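Local coordinates for takeout-like protein 1 (Epiphyas postvittana, PDB 3E8T) that holds ubiquinone-8 in an elongated internal tunnel and probably serves as a carrier of hydrophobic ligands in insects, at residues 179-182 and 183-186. Sequence-based numbering, arbitrary orientation.
Sequences NQNW and KQVS. With UQ8 (Ubiquinone-8), chain B.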
loop_
_atom_site.group_PDB
_atom_site.type_symbol
_atom_site.label_atom_id
_atom_site.label_comp_id
_atom_site.label_asym_id
_atom_site.label_seq_id
_atom_site.Cartn_x
_atom_site.Cartn_y
_atom_site.Cartn_z
ATOM N N ASN A 179 10.131 -10.153 15.890
ATOM C CA ASN A 179 11.117 -10.154 14.856
ATOM C C ASN A 179 11.486 -11.563 14.442
ATOM O O ASN A 179 11.768 -11.808 13.267
ATOM C CB ASN A 179 12.334 -9.398 15.302
ATOM C CG ASN A 179 12.169 -7.944 15.232
ATOM O OD1 ASN A 179 11.157 -7.401 14.861
ATOM N ND2 ASN A 179 13.286 -7.288 15.419
ATOM N N GLN A 180 11.488 -12.508 15.374
ATOM C CA GLN A 180 11.786 -13.899 14.998
ATOM C C GLN A 180 10.706 -14.518 14.131
ATOM O O GLN A 180 10.997 -15.347 13.253
ATOM C CB GLN A 180 11.902 -14.689 16.261
ATOM C CG GLN A 180 13.220 -14.347 16.878
ATOM C CD GLN A 180 13.531 -15.145 18.082
ATOM O OE1 GLN A 180 12.629 -15.697 18.752
ATOM N NE2 GLN A 180 14.829 -15.223 18.398
ATOM N N ASN A 181 9.479 -14.122 14.355
ATOM C CA ASN A 181 8.334 -14.700 13.692
ATOM C C ASN A 181 7.737 -13.701 12.713
ATOM O O ASN A 181 6.571 -13.715 12.442
ATOM C CB ASN A 181 7.297 -15.146 14.723
ATOM C CG ASN A 181 7.831 -16.227 15.607
ATOM O OD1 ASN A 181 7.952 -17.381 15.198
ATOM N ND2 ASN A 181 8.207 -15.862 16.841
ATOM N N TRP A 182 8.615 -12.887 12.132
ATOM C CA TRP A 182 8.147 -11.799 11.293
ATOM C C TRP A 182 7.316 -12.267 10.127
ATOM O O TRP A 182 6.346 -11.604 9.751
ATOM C CB TRP A 182 9.336 -10.912 10.819
ATOM C CG TRP A 182 10.271 -11.565 9.878
ATOM C CD1 TRP A 182 11.436 -12.237 10.210
ATOM C CD2 TRP A 182 10.124 -11.698 8.462
ATOM N NE1 TRP A 182 11.994 -12.749 9.071
ATOM C CE2 TRP A 182 11.207 -12.457 8.002
ATOM C CE3 TRP A 182 9.163 -11.255 7.548
ATOM C CZ2 TRP A 182 11.390 -12.752 6.668
ATOM C CZ3 TRP A 182 9.334 -11.570 6.247
ATOM C CH2 TRP A 182 10.419 -12.338 5.815
ATOM N N LYS A 183 7.683 -13.376 9.494
ATOM C CA LYS A 183 6.954 -13.776 8.311
ATOM C C LYS A 183 5.535 -14.225 8.652
ATOM O O LYS A 183 4.558 -13.816 8.042
ATOM C CB LYS A 183 7.716 -14.874 7.545
ATOM C CG LYS A 183 7.077 -15.320 6.260
ATOM C CD LYS A 183 6.986 -14.249 5.229
ATOM C CE LYS A 183 6.410 -14.837 3.944
ATOM N NZ LYS A 183 6.400 -13.780 2.912
ATOM N N GLN A 184 5.414 -15.046 9.695
ATOM C CA GLN A 184 4.109 -15.481 10.155
ATOM C C GLN A 184 3.248 -14.269 10.543
ATOM O O GLN A 184 2.066 -14.223 10.237
ATOM C CB GLN A 184 4.269 -16.422 11.339
ATOM C CG GLN A 184 2.962 -16.835 11.941
ATOM C CD GLN A 184 3.084 -17.887 13.014
ATOM O OE1 GLN A 184 4.147 -18.040 13.599
ATOM N NE2 GLN A 184 1.997 -18.538 13.306
ATOM N N VAL A 185 3.837 -13.307 11.284
ATOM C CA VAL A 185 3.095 -12.135 11.690
ATOM C C VAL A 185 2.621 -11.360 10.471
ATOM O O VAL A 185 1.475 -10.901 10.428
ATOM C CB VAL A 185 3.974 -11.280 12.644
ATOM C CG1 VAL A 185 3.285 -9.934 12.932
ATOM C CG2 VAL A 185 4.187 -12.043 13.960
ATOM N N SER A 186 3.478 -11.225 9.445
ATOM C CA SER A 186 3.060 -10.518 8.239
ATOM C C SER A 186 1.880 -11.229 7.552
ATOM O O SER A 186 0.974 -10.572 7.029
ATOM C CB SER A 186 4.210 -10.323 7.261
ATOM O OG SER A 186 4.556 -11.507 6.547
HETATM C C45 UQ8 B . 1.084 -4.818 17.428
HETATM C C44 UQ8 B . 1.250 -6.256 16.930
HETATM C C46 UQ8 B . 1.809 -7.096 18.048
HETATM C C43 UQ8 B . 2.130 -6.362 15.698
HETATM C C42 UQ8 B . 1.764 -5.298 14.653
HETATM C C41 UQ8 B . 0.411 -5.637 14.041
HETATM C C39 UQ8 B . 0.455 -5.446 12.540
HETATM C C40 UQ8 B . -0.523 -4.515 11.826
HETATM C C38 UQ8 B . 1.340 -6.175 11.793
HETATM C C37 UQ8 B . 1.475 -6.080 10.415
HETATM C C36 UQ8 B . 2.769 -6.823 10.081
HETATM C C34 UQ8 B . 3.183 -6.675 8.629
HETATM C C35 UQ8 B . 4.447 -7.158 8.321
HETATM C C33 UQ8 B . 2.367 -6.022 7.707
HETATM C C32 UQ8 B . 2.576 -5.834 6.345
HETATM C C31 UQ8 B . 1.796 -4.564 5.912
HETATM C C29 UQ8 B . 1.803 -4.333 4.408
HETATM C C30 UQ8 B . 1.559 -5.524 3.427
HETATM C C28 UQ8 B . 2.032 -3.056 3.907
HETATM C C27 UQ8 B . 2.068 -2.716 2.560
HETATM C C26 UQ8 B . 1.601 -1.272 2.326
HETATM C C24 UQ8 B . 1.875 -0.839 0.882
HETATM C C25 UQ8 B . 3.316 -0.631 0.387
HETATM C C23 UQ8 B . 0.817 -0.644 0.021
HETATM C C22 UQ8 B . 0.877 -0.244 -1.316
HETATM C C21 UQ8 B . -0.504 -0.302 -1.968
HETATM C C19 UQ8 B . -0.507 -0.227 -3.496
HETATM C C20 UQ8 B . -1.894 -0.466 -4.090
HETATM C C18 UQ8 B . 0.163 1.040 -4.045
HETATM C C17 UQ8 B . 0.047 1.118 -5.574
HETATM C C16 UQ8 B . 1.077 2.071 -6.205
HETATM C C14 UQ8 B . 0.652 2.376 -7.637
HETATM C C15 UQ8 B . 0.055 1.246 -8.496
HETATM C C13 UQ8 B . 0.764 3.659 -8.169
HETATM C C12 UQ8 B . 0.366 3.977 -9.465
HETATM C C11 UQ8 B . 1.143 5.161 -10.077
HETATM C C9 UQ8 B . 1.143 5.099 -11.616
HETATM C C10 UQ8 B . 0.042 4.177 -12.167
HETATM C C8 UQ8 B . 1.006 6.516 -12.165
HETATM C C7 UQ8 B . -0.351 6.771 -12.830
HETATM C C6 UQ8 B . -0.417 6.279 -14.296
HETATM C C1 UQ8 B . -1.550 5.583 -14.734
HETATM C C1M UQ8 B . -2.579 5.353 -13.822
HETATM C C2 UQ8 B . -1.663 5.112 -16.048
HETATM O O2 UQ8 B . -2.664 4.503 -16.434
HETATM C C3 UQ8 B . -0.640 5.341 -16.954
HETATM O O3 UQ8 B . -0.753 4.884 -18.234
HETATM C C3M UQ8 B . -1.465 5.829 -19.030
HETATM C C4 UQ8 B . 0.501 6.023 -16.549
HETATM O O4 UQ8 B . 1.499 6.239 -17.457
HETATM C C4M UQ8 B . 1.905 5.005 -18.067
HETATM C C5 UQ8 B . 0.612 6.487 -15.231
HETATM O O5 UQ8 B . 1.632 7.099 -14.903
HETATM O O HOH W 1 9.919 -15.251 10.232
#
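Lys183 lays the aliphatic part of its side chain over one face of the Trp182 indole. Its CB sits 3.9 Å from the centroid of the six-membered ring of Trp182, 10° off the ring normal, a CH-pi contact, and the chain then bends at chi2 (63°), which keeps it by the ring: Lys183 CD comes 3.7 Å from Trp182 CZ3. The ammonium beyond runs on to a salt bridge with Asp151 and a bond to the carbonyl of Val152. Over the same face, toward the rim, lies a water that accepts from Lys183 N (3.0 Å) and donates to Gln180 O, bridging the end of helix 168-180 to the start of helix 182-211. With chi1 at 68°, Trp182 CG is set between its backbone N and carbonyl carbon, which brings the indole round beside the Lys183 backbone, where it also touches Asn155 and Phe158 of strand 155-160 and Val152 of strand 139-153. Replacing Trp182 by alanine is likely to leave the Lys183 methylenes without their aromatic floor and a gap against the two strands. In the backbone, Val185 N donates to Asn181 O (3.0 Å) and Ser186 N to Trp182 O (2.9 Å). Asn181, at the N-cap position, turns its ND2 back to Phe177 O instead of capping the new helix. Ser186 OG donates to Lys183 O (2.8 Å), while its CB meets C35 of the ubiquinone-8 tail at 3.3 Å. This is a helix-to-helix junction broken at one residue, whose second helix presents Ser186 to the ubiquinone-8 tail in the ligand tunnel of the JHBP-like takeout fold.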